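Local coordinates for GH26A (Muricauda sp. MAR_2010_75, PDB 6Q75), which is a family 26 glycoside hydrolase that probably cleaves beta-mannan or a related polysaccharide with retention of configuration, at residues 103-108 / 168-173; 75-80 / 89-94. All blocks are in the same frame, centred on the assembly; numbering follows the deposited sequence.

Interaction 1: 103-108 / 168-173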
ATOM      1  N   ALA A 103      -4.744  -6.905 -14.503  1.00 22.41           N
ATOM      2  CA  ALA A 103      -4.788  -5.945 -13.412  1.00 23.17           C
ATOM      3  C   ALA A 103      -3.387  -5.639 -12.893  1.00 22.14           C
ATOM      4  O   ALA A 103      -2.439  -6.419 -13.060  1.00 24.70           O
ATOM      5  CB  ALA A 103      -5.636  -6.480 -12.253  1.00 23.39           C
ATOM      6  N   ILE A 104      -3.259  -4.481 -12.268  1.00 21.40           N
ATOM      7  CA  ILE A 104      -2.036  -4.096 -11.564  1.00 22.51           C
ATOM      8  C   ILE A 104      -2.223  -4.470 -10.100  1.00 22.18           C
ATOM      9  O   ILE A 104      -3.277  -4.195  -9.523  1.00 21.90           O
ATOM     10  CB  ILE A 104      -1.746  -2.595 -11.746  1.00 21.33           C
ATOM     11  CG1 ILE A 104      -1.421  -2.288 -13.223  1.00 22.67           C
ATOM     12  CG2 ILE A 104      -0.604  -2.135 -10.861  1.00 18.90           C
ATOM     13  CD1 ILE A 104      -1.503  -0.801 -13.568  1.00 23.79           C
ATOM     14  N   VAL A 105      -1.230  -5.148  -9.501  1.00 18.90           N
ATOM     15  CA  VAL A 105      -1.403  -5.770  -8.184  1.00 18.59           C
ATOM     16  C   VAL A 105      -0.767  -4.904  -7.107  1.00 20.98           C
ATOM     17  O   VAL A 105       0.405  -4.525  -7.217  1.00 21.25           O
ATOM     18  CB  VAL A 105      -0.780  -7.178  -8.149  1.00 19.23           C
ATOM     19  CG1 VAL A 105      -0.686  -7.701  -6.679  1.00 22.49           C
ATOM     20  CG2 VAL A 105      -1.542  -8.116  -9.033  1.00 21.82           C
ATOM     21  N   THR A 106      -1.516  -4.630  -6.027  1.00 18.99           N
ATOM     22  CA  THR A 106      -0.931  -4.003  -4.847  1.00 19.92           C
ATOM     23  C   THR A 106      -1.214  -4.857  -3.612  1.00 18.77           C
ATOM     24  O   THR A 106      -2.284  -5.457  -3.488  1.00 18.07           O
ATOM     25  CB  THR A 106      -1.438  -2.539  -4.637  1.00 20.65           C
ATOM     26  OG1 THR A 106      -0.750  -1.967  -3.516  1.00 18.18           O
ATOM     27  CG2 THR A 106      -2.965  -2.451  -4.421  1.00 21.19           C
ATOM     28  N   LEU A 107      -0.219  -4.963  -2.728  1.00 16.76           N
ATOM     29  CA  LEU A 107      -0.343  -5.768  -1.514  1.00 16.88           C
ATOM     30  C   LEU A 107       0.161  -4.974  -0.316  1.00 16.46           C
ATOM     31  O   LEU A 107       1.148  -4.234  -0.416  1.00 16.31           O
ATOM     32  CB  LEU A 107       0.448  -7.092  -1.640  1.00 18.28           C
ATOM     33  CG  LEU A 107      -0.098  -7.991  -2.761  1.00 20.31           C
ATOM     34  CD1 LEU A 107       0.849  -9.186  -2.993  1.00 18.87           C
ATOM     35  CD2 LEU A 107      -1.520  -8.475  -2.438  1.00 18.26           C
ATOM     36  N   MET A 108      -0.553  -5.101   0.803  1.00 16.45           N
ATOM     37  CA  MET A 108      -0.182  -4.513   2.082  1.00 17.24           C
ATOM     38  C   MET A 108      -0.063  -5.629   3.125  1.00 17.90           C
ATOM     39  O   MET A 108      -0.201  -6.820   2.813  1.00 17.67           O
ATOM     40  CB  MET A 108      -1.206  -3.458   2.519  1.00 16.93           C
ATOM     41  CG  MET A 108      -2.589  -4.058   2.764  1.00 18.39           C
ATOM     42  SD  MET A 108      -3.870  -2.807   2.999  1.00 18.46           S
ATOM     43  CE  MET A 108      -3.205  -1.899   4.403  1.00 20.06           C
ATOM     44  N   VAL A 168       5.233 -11.315 -11.470  1.00 23.66           N
ATOM     45  CA  VAL A 168       4.235 -10.315 -11.079  1.00 22.30           C
ATOM     46  C   VAL A 168       4.948  -9.185 -10.344  1.00 24.38           C
ATOM     47  O   VAL A 168       5.506  -9.422  -9.262  1.00 21.81           O
ATOM     48  CB  VAL A 168       3.131 -10.924 -10.197  1.00 21.81           C
ATOM     49  CG1 VAL A 168       1.998  -9.853  -9.876  1.00 20.84           C
ATOM     50  CG2 VAL A 168       2.528 -12.167 -10.850  1.00 22.63           C
ATOM     51  N   PRO A 169       4.918  -7.949 -10.852  1.00 21.40           N
ATOM     52  CA  PRO A 169       5.423  -6.816 -10.077  1.00 20.80           C
ATOM     53  C   PRO A 169       4.380  -6.416  -9.049  1.00 24.06           C
ATOM     54  O   PRO A 169       3.177  -6.483  -9.323  1.00 20.61           O
ATOM     55  CB  PRO A 169       5.585  -5.715 -11.137  1.00 21.05           C
ATOM     56  CG  PRO A 169       4.439  -5.996 -12.086  1.00 25.98           C
ATOM     57  CD  PRO A 169       4.219  -7.514 -12.075  1.00 25.64           C
ATOM     58  N   ILE A 170       4.835  -5.969  -7.872  1.00 19.30           N
ATOM     59  CA  ILE A 170       3.928  -5.709  -6.750  1.00 19.78           C
ATOM     60  C   ILE A 170       4.073  -4.263  -6.285  1.00 19.62           C
ATOM     61  O   ILE A 170       5.176  -3.824  -5.966  1.00 18.76           O
ATOM     62  CB  ILE A 170       4.211  -6.674  -5.581  1.00 21.03           C
ATOM     63  CG1 ILE A 170       4.187  -8.127  -6.080  1.00 22.43           C
ATOM     64  CG2 ILE A 170       3.265  -6.402  -4.382  1.00 20.29           C
ATOM     65  CD1 ILE A 170       2.838  -8.610  -6.519  1.00 23.36           C
ATOM     66  N   LEU A 171       2.953  -3.513  -6.230  1.00 17.39           N
ATOM     67  CA  LEU A 171       2.987  -2.260  -5.487  1.00 16.88           C
ATOM     68  C   LEU A 171       2.923  -2.607  -4.001  1.00 18.03           C
ATOM     69  O   LEU A 171       1.844  -2.872  -3.456  1.00 19.17           O
ATOM     70  CB  LEU A 171       1.814  -1.358  -5.896  1.00 16.56           C
ATOM     71  CG  LEU A 171       1.863  -0.945  -7.369  1.00 18.38           C
ATOM     72  CD1 LEU A 171       0.517  -0.300  -7.776  1.00 17.29           C
ATOM     73  CD2 LEU A 171       3.012   0.040  -7.648  1.00 19.44           C
ATOM     74  N   TRP A 172       4.087  -2.636  -3.335  1.00 18.31           N
ATOM     75  CA  TRP A 172       4.225  -3.173  -1.985  1.00 16.41           C
ATOM     76  C   TRP A 172       4.154  -2.030  -0.974  1.00 19.01           C
ATOM     77  O   TRP A 172       4.945  -1.089  -1.061  1.00 19.77           O
ATOM     78  CB  TRP A 172       5.570  -3.915  -1.914  1.00 17.04           C
ATOM     79  CG  TRP A 172       6.034  -4.375  -0.594  1.00 17.31           C
ATOM     80  CD1 TRP A 172       7.228  -4.068   0.005  1.00 17.44           C
ATOM     81  CD2 TRP A 172       5.359  -5.277   0.293  1.00 19.94           C
ATOM     82  NE1 TRP A 172       7.325  -4.701   1.228  1.00 17.36           N
ATOM     83  CE2 TRP A 172       6.202  -5.462   1.421  1.00 18.13           C
ATOM     84  CE3 TRP A 172       4.123  -5.943   0.246  1.00 18.95           C
ATOM     85  CZ2 TRP A 172       5.853  -6.275   2.499  1.00 17.93           C
ATOM     86  CZ3 TRP A 172       3.760  -6.738   1.332  1.00 20.05           C
ATOM     87  CH2 TRP A 172       4.647  -6.918   2.437  1.00 19.47           C
ATOM     88  N   ARG A 173       3.167  -2.073  -0.043  1.00 17.45           N
ATOM     89  CA  ARG A 173       2.906  -0.966   0.882  1.00 15.06           C
ATOM     90  C   ARG A 173       2.967  -1.474   2.324  1.00 16.09           C
ATOM     91  O   ARG A 173       1.938  -1.697   2.968  1.00 18.43           O
ATOM     92  CB  ARG A 173       1.561  -0.274   0.575  1.00 16.11           C
ATOM     93  CG  ARG A 173       1.124  -0.350  -0.902  1.00 17.03           C
ATOM     94  CD  ARG A 173      -0.034   0.625  -1.172  1.00 16.82           C
ATOM     95  NE  ARG A 173      -1.056   0.556  -0.115  1.00 17.62           N
ATOM     96  CZ  ARG A 173      -1.972  -0.408  -0.031  1.00 18.12           C
ATOM     97  NH1 ARG A 173      -2.846  -0.398   0.970  1.00 17.40           N
ATOM     98  NH2 ARG A 173      -2.002  -1.400  -0.927  1.00 17.33           N
TER
HETATM   99  O   HOH W   1       1.061  -5.900 -11.106  1.00 23.52           O

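Interaction 2: 75-80 / 89-94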
ATOM      1  N   TRP A  75      -5.802  -3.910  -8.343  1.00 19.66           N
ATOM      2  CA  TRP A  75      -6.376  -4.928  -7.479  1.00 20.91           C
ATOM      3  C   TRP A  75      -5.529  -4.979  -6.216  1.00 18.08           C
ATOM      4  O   TRP A  75      -4.305  -5.120  -6.313  1.00 17.44           O
ATOM      5  CB  TRP A  75      -6.347  -6.289  -8.191  1.00 20.65           C
ATOM      6  CG  TRP A  75      -6.756  -7.496  -7.357  1.00 21.55           C
ATOM      7  CD1 TRP A  75      -8.021  -7.997  -7.228  1.00 22.01           C
ATOM      8  CD2 TRP A  75      -5.908  -8.341  -6.557  1.00 20.80           C
ATOM      9  NE1 TRP A  75      -8.020  -9.098  -6.407  1.00 22.96           N
ATOM     10  CE2 TRP A  75      -6.737  -9.330  -5.975  1.00 22.26           C
ATOM     11  CE3 TRP A  75      -4.532  -8.365  -6.285  1.00 21.15           C
ATOM     12  CZ2 TRP A  75      -6.243 -10.330  -5.139  1.00 21.18           C
ATOM     13  CZ3 TRP A  75      -4.038  -9.371  -5.433  1.00 20.26           C
ATOM     14  CH2 TRP A  75      -4.895 -10.337  -4.880  1.00 19.31           C
ATOM     15  N   GLY A  76      -6.158  -4.872  -5.055  1.00 17.27           N
ATOM     16  CA  GLY A  76      -5.425  -4.887  -3.793  1.00 17.67           C
ATOM     17  C   GLY A  76      -5.972  -5.855  -2.763  1.00 18.27           C
ATOM     18  O   GLY A  76      -7.180  -6.054  -2.662  1.00 19.18           O
ATOM     19  N   THR A  77      -5.062  -6.491  -2.030  1.00 18.64           N
ATOM     20  CA  THR A  77      -5.475  -7.160  -0.794  1.00 20.72           C
ATOM     21  C   THR A  77      -4.306  -7.065   0.186  1.00 17.01           C
ATOM     22  O   THR A  77      -3.431  -6.202   0.033  1.00 16.08           O
ATOM     23  CB  THR A  77      -6.010  -8.590  -1.051  1.00 22.00           C
ATOM     24  OG1 THR A  77      -6.643  -9.089   0.157  1.00 20.74           O
ATOM     25  CG2 THR A  77      -4.914  -9.554  -1.520  1.00 23.49           C
ATOM     26  N   ASP A  78      -4.332  -7.908   1.230  1.00 17.36           N
ATOM     27  CA  ASP A  78      -3.607  -7.666   2.478  1.00 20.38           C
ATOM     28  C   ASP A  78      -3.157  -9.010   3.036  1.00 20.69           C
ATOM     29  O   ASP A  78      -3.939  -9.968   3.047  1.00 20.03           O
ATOM     30  CB  ASP A  78      -4.562  -6.919   3.435  1.00 17.36           C
ATOM     31  CG  ASP A  78      -4.009  -6.625   4.832  1.00 18.54           C
ATOM     32  OD1 ASP A  78      -2.835  -6.879   5.189  1.00 17.91           O
ATOM     33  OD2 ASP A  78      -4.813  -6.022   5.592  1.00 20.29           O
ATOM     34  N   PHE A  79      -1.903  -9.087   3.476  1.00 19.82           N
ATOM     35  CA  PHE A  79      -1.374 -10.326   4.027  1.00 21.42           C
ATOM     36  C   PHE A  79      -1.814 -10.581   5.471  1.00 22.25           C
ATOM     37  O   PHE A  79      -1.428 -11.603   6.056  1.00 22.53           O
ATOM     38  CB  PHE A  79       0.152 -10.317   3.946  1.00 20.22           C
ATOM     39  CG  PHE A  79       0.695 -10.788   2.621  1.00 20.64           C
ATOM     40  CD1 PHE A  79       0.783 -12.150   2.328  1.00 22.43           C
ATOM     41  CD2 PHE A  79       1.153  -9.879   1.681  1.00 21.76           C
ATOM     42  CE1 PHE A  79       1.280 -12.596   1.115  1.00 24.06           C
ATOM     43  CE2 PHE A  79       1.682 -10.316   0.453  1.00 23.22           C
ATOM     44  CZ  PHE A  79       1.747 -11.683   0.175  1.00 25.18           C
ATOM     45  N   TYR A  80      -2.621  -9.689   6.043  1.00 19.10           N
ATOM     46  CA  TYR A  80      -3.066  -9.797   7.428  1.00 19.70           C
ATOM     47  C   TYR A  80      -3.471 -11.218   7.814  1.00 23.09           C
ATOM     48  O   TYR A  80      -4.454 -11.765   7.303  1.00 24.21           O
ATOM     49  CB  TYR A  80      -4.242  -8.843   7.652  1.00 19.17           C
ATOM     50  CG  TYR A  80      -4.707  -8.699   9.083  1.00 19.99           C
ATOM     51  CD1 TYR A  80      -3.913  -9.108  10.162  1.00 21.96           C
ATOM     52  CD2 TYR A  80      -5.934  -8.111   9.365  1.00 21.90           C
ATOM     53  CE1 TYR A  80      -4.372  -8.952  11.485  1.00 22.73           C
ATOM     54  CE2 TYR A  80      -6.385  -7.964  10.663  1.00 22.57           C
ATOM     55  CZ  TYR A  80      -5.606  -8.372  11.717  1.00 23.79           C
ATOM     56  OH  TYR A  80      -6.086  -8.207  13.015  1.00 26.53           O
ATOM     57  N   GLU A  89      -1.049 -18.275   0.573  1.00 26.91           N
ATOM     58  CA  GLU A  89      -1.279 -19.071  -0.635  1.00 30.10           C
ATOM     59  C   GLU A  89      -2.541 -18.620  -1.374  1.00 29.32           C
ATOM     60  O   GLU A  89      -2.554 -18.530  -2.610  1.00 28.89           O
ATOM     61  CB  GLU A  89      -1.336 -20.552  -0.277  1.00 35.03           C
ATOM     62  CG  GLU A  89       0.064 -21.138  -0.118  1.00 40.58           C
ATOM     63  CD  GLU A  89       0.086 -22.655   0.019  1.00 50.24           C
ATOM     64  OE1 GLU A  89       0.447 -23.146   1.113  1.00 53.42           O
ATOM     65  OE2 GLU A  89      -0.234 -23.359  -0.967  1.00 54.74           O
ATOM     66  N   ARG A  90      -3.612 -18.334  -0.632  1.00 27.07           N
ATOM     67  CA  ARG A  90      -4.848 -17.865  -1.256  1.00 28.13           C
ATOM     68  C   ARG A  90      -4.646 -16.510  -1.941  1.00 25.72           C
ATOM     69  O   ARG A  90      -5.191 -16.263  -3.024  1.00 25.23           O
ATOM     70  CB  ARG A  90      -5.947 -17.784  -0.193  1.00 27.51           C
ATOM     71  CG  ARG A  90      -7.283 -17.267  -0.670  1.00 28.07           C
ATOM     72  CD  ARG A  90      -8.356 -17.400   0.429  1.00 27.44           C
ATOM     73  NE  ARG A  90      -8.130 -16.514   1.582  1.00 27.96           N
ATOM     74  CZ  ARG A  90      -7.684 -16.928   2.770  1.00 28.88           C
ATOM     75  NH1 ARG A  90      -7.399 -18.215   2.967  1.00 28.22           N
ATOM     76  NH2 ARG A  90      -7.504 -16.060   3.762  1.00 27.73           N
ATOM     77  N   ILE A  91      -3.880 -15.619  -1.310  1.00 24.39           N
ATOM     78  CA  ILE A  91      -3.578 -14.310  -1.890  1.00 23.46           C
ATOM     79  C   ILE A  91      -2.759 -14.477  -3.162  1.00 24.71           C
ATOM     80  O   ILE A  91      -3.023 -13.841  -4.189  1.00 24.97           O
ATOM     81  CB  ILE A  91      -2.817 -13.449  -0.866  1.00 22.38           C
ATOM     82  CG1 ILE A  91      -3.709 -13.101   0.315  1.00 22.70           C
ATOM     83  CG2 ILE A  91      -2.183 -12.210  -1.523  1.00 21.31           C
ATOM     84  CD1 ILE A  91      -2.907 -12.646   1.514  1.00 22.09           C
ATOM     85  N   VAL A  92      -1.745 -15.338  -3.112  1.00 24.04           N
ATOM     86  CA  VAL A  92      -0.864 -15.471  -4.269  1.00 25.54           C
ATOM     87  C   VAL A  92      -1.642 -15.996  -5.463  1.00 27.38           C
ATOM     88  O   VAL A  92      -1.487 -15.505  -6.595  1.00 25.30           O
ATOM     89  CB  VAL A  92       0.329 -16.386  -3.936  1.00 26.53           C
ATOM     90  CG1 VAL A  92       1.028 -16.795  -5.230  1.00 25.87           C
ATOM     91  CG2 VAL A  92       1.301 -15.682  -3.018  1.00 28.12           C
ATOM     92  N   LYS A  93      -2.512 -16.981  -5.229  1.00 26.81           N
ATOM     93  CA  LYS A  93      -3.260 -17.576  -6.329  1.00 26.32           C
ATOM     94  C   LYS A  93      -4.165 -16.552  -6.987  1.00 26.60           C
ATOM     95  O   LYS A  93      -4.288 -16.521  -8.215  1.00 26.03           O
ATOM     96  CB  LYS A  93      -4.095 -18.758  -5.841  1.00 31.58           C
ATOM     97  CG  LYS A  93      -4.754 -19.556  -6.972  1.00 35.44           C
ATOM     98  N   GLU A  94      -4.796 -15.701  -6.194  1.00 24.77           N
ATOM     99  CA  GLU A  94      -5.669 -14.721  -6.824  1.00 27.01           C
ATOM    100  C   GLU A  94      -4.874 -13.569  -7.428  1.00 27.03           C
ATOM    101  O   GLU A  94      -5.277 -13.033  -8.466  1.00 24.93           O
ATOM    102  CB  GLU A  94      -6.722 -14.227  -5.826  1.00 26.24           C
ATOM    103  CG  GLU A  94      -7.694 -13.231  -6.463  1.00 26.07           C
ATOM    104  CD  GLU A  94      -8.695 -13.903  -7.398  1.00 31.00           C
ATOM    105  OE1 GLU A  94      -8.691 -15.147  -7.500  1.00 35.14           O
ATOM    106  OE2 GLU A  94      -9.502 -13.187  -8.035  1.00 32.91           O
TER

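Interaction 1: 103-108 / 168-173
The guanidinium of Arg173 has Met108 CB over one face and Thr106 OG1 at its edge, where Arg173 NH2 donates to OG1 at 2.9 Å, only 7° out of the guanidinium plane. The contact pairs parallel strands 104-108 and 170-173 of the (beta/alpha)8 barrel of family 26 hydrolases. Met108 SD lies 3.3 Å from Arg173 NH1, while Arg173 NE is hydrogen-bonded to Asn219 OD1; the bonds to Thr106 and Asn219 hold the guanidinium in its orientation. The six-membered ring of the Trp172 indole meets Leu107 O obliquely through CE3, and the rings of Trp172 and Trp216 meet edge-to-face; Asn219 and Trp216 come from the next strand, 214-221. Thr106, Met108, Leu171 and Arg173 face the barrel interior, where Met297 touches both Thr106 and Arg173; Val105, Leu107, Ile170 and Trp172 face the outer layer. There Ile170 CD1 lies 3.6 Å from Val105 CG1. Between the strands, Val105 O accepts from Leu171 N in a nearly straight bond (168°), and Leu107 O from Arg173 N. A water bridges Val105 N and Pro169 O. Thr106 OG1, anti to its own amide nitrogen (chi1 -176°), donates to Leu171 O at 2.7 Å, while Leu107 N reaches the same oxygen from the opposite face of its carbonyl plane at 3.0 Å.

Interaction 2: 75-80 / 89-94
Ile91 sets CG1 anti to its carbonyl carbon (chi1 -67°) and extends CD1 beyond it, bringing the methyl up against the backbone at Asp78-Phe79: Ile91 CD1 lies 3.3 Å from Asp78 O and 3.7 Å from Phe79 CA. The other branch, CG2, meets the methyl of Thr77, with 3.8 Å between Ile91 CG2 and Thr77 CG2, and also stands over one face of the Phe79 ring, offset toward the rim. Phe79 CD1 approaches Ile91 CD1 obliquely. The Thr77 hydroxyl is occupied by Ser52 O, leaving its methyl to pack on the helix. Strand 75-78 and helix 89-94 run antiparallel, as the first two elements of a right-handed beta-alpha-beta crossover completed by strand 104-108. One turn further along the helix, Glu94 CG, anti to the backbone N (chi1 -178°), rests 3.5 Å from Trp75 CZ2; the indole and carboxylate planes are 49° apart. Glu94 O lies over a face of the same indole. Ser58 OG is bonded to both Trp75 NE1 and Glu94 OE2, and Lys98 forms a salt bridge with that carboxylate oxygen. The Asp78 side chain leaves the backbone away from the helix; its OD1 accepts from Tyr80 N at 2.9 Å, an Asx turn, and its OD2 is hydrogen-bonded to His110 ND1.

Overall arrangement
Interactions 1 and 2 are both buried and meet on strand 104-108, whose other neighbour in the barrel is strand 74-78; their centres are about 10 Å apart. Ile104 O with Trp75 N and Thr106 N with Trp75 O probably form hydrogen bonds that carry the sheet from one contact to the next. Interaction 1, nearer the centre of the chain, joins strand to strand through backbone bonds and a polar network on the barrel's inner side. Interaction 2 lies further out and joins strand to helix chiefly by van der Waals packing, several of its polar side-chain ends, such as Trp75 NE1, Thr77 OG1 and Glu94 OE2, being bonded to residues outside the two segments. Met108 CG and Asp78 CB, 3.5 Å apart, bring the strand ends together.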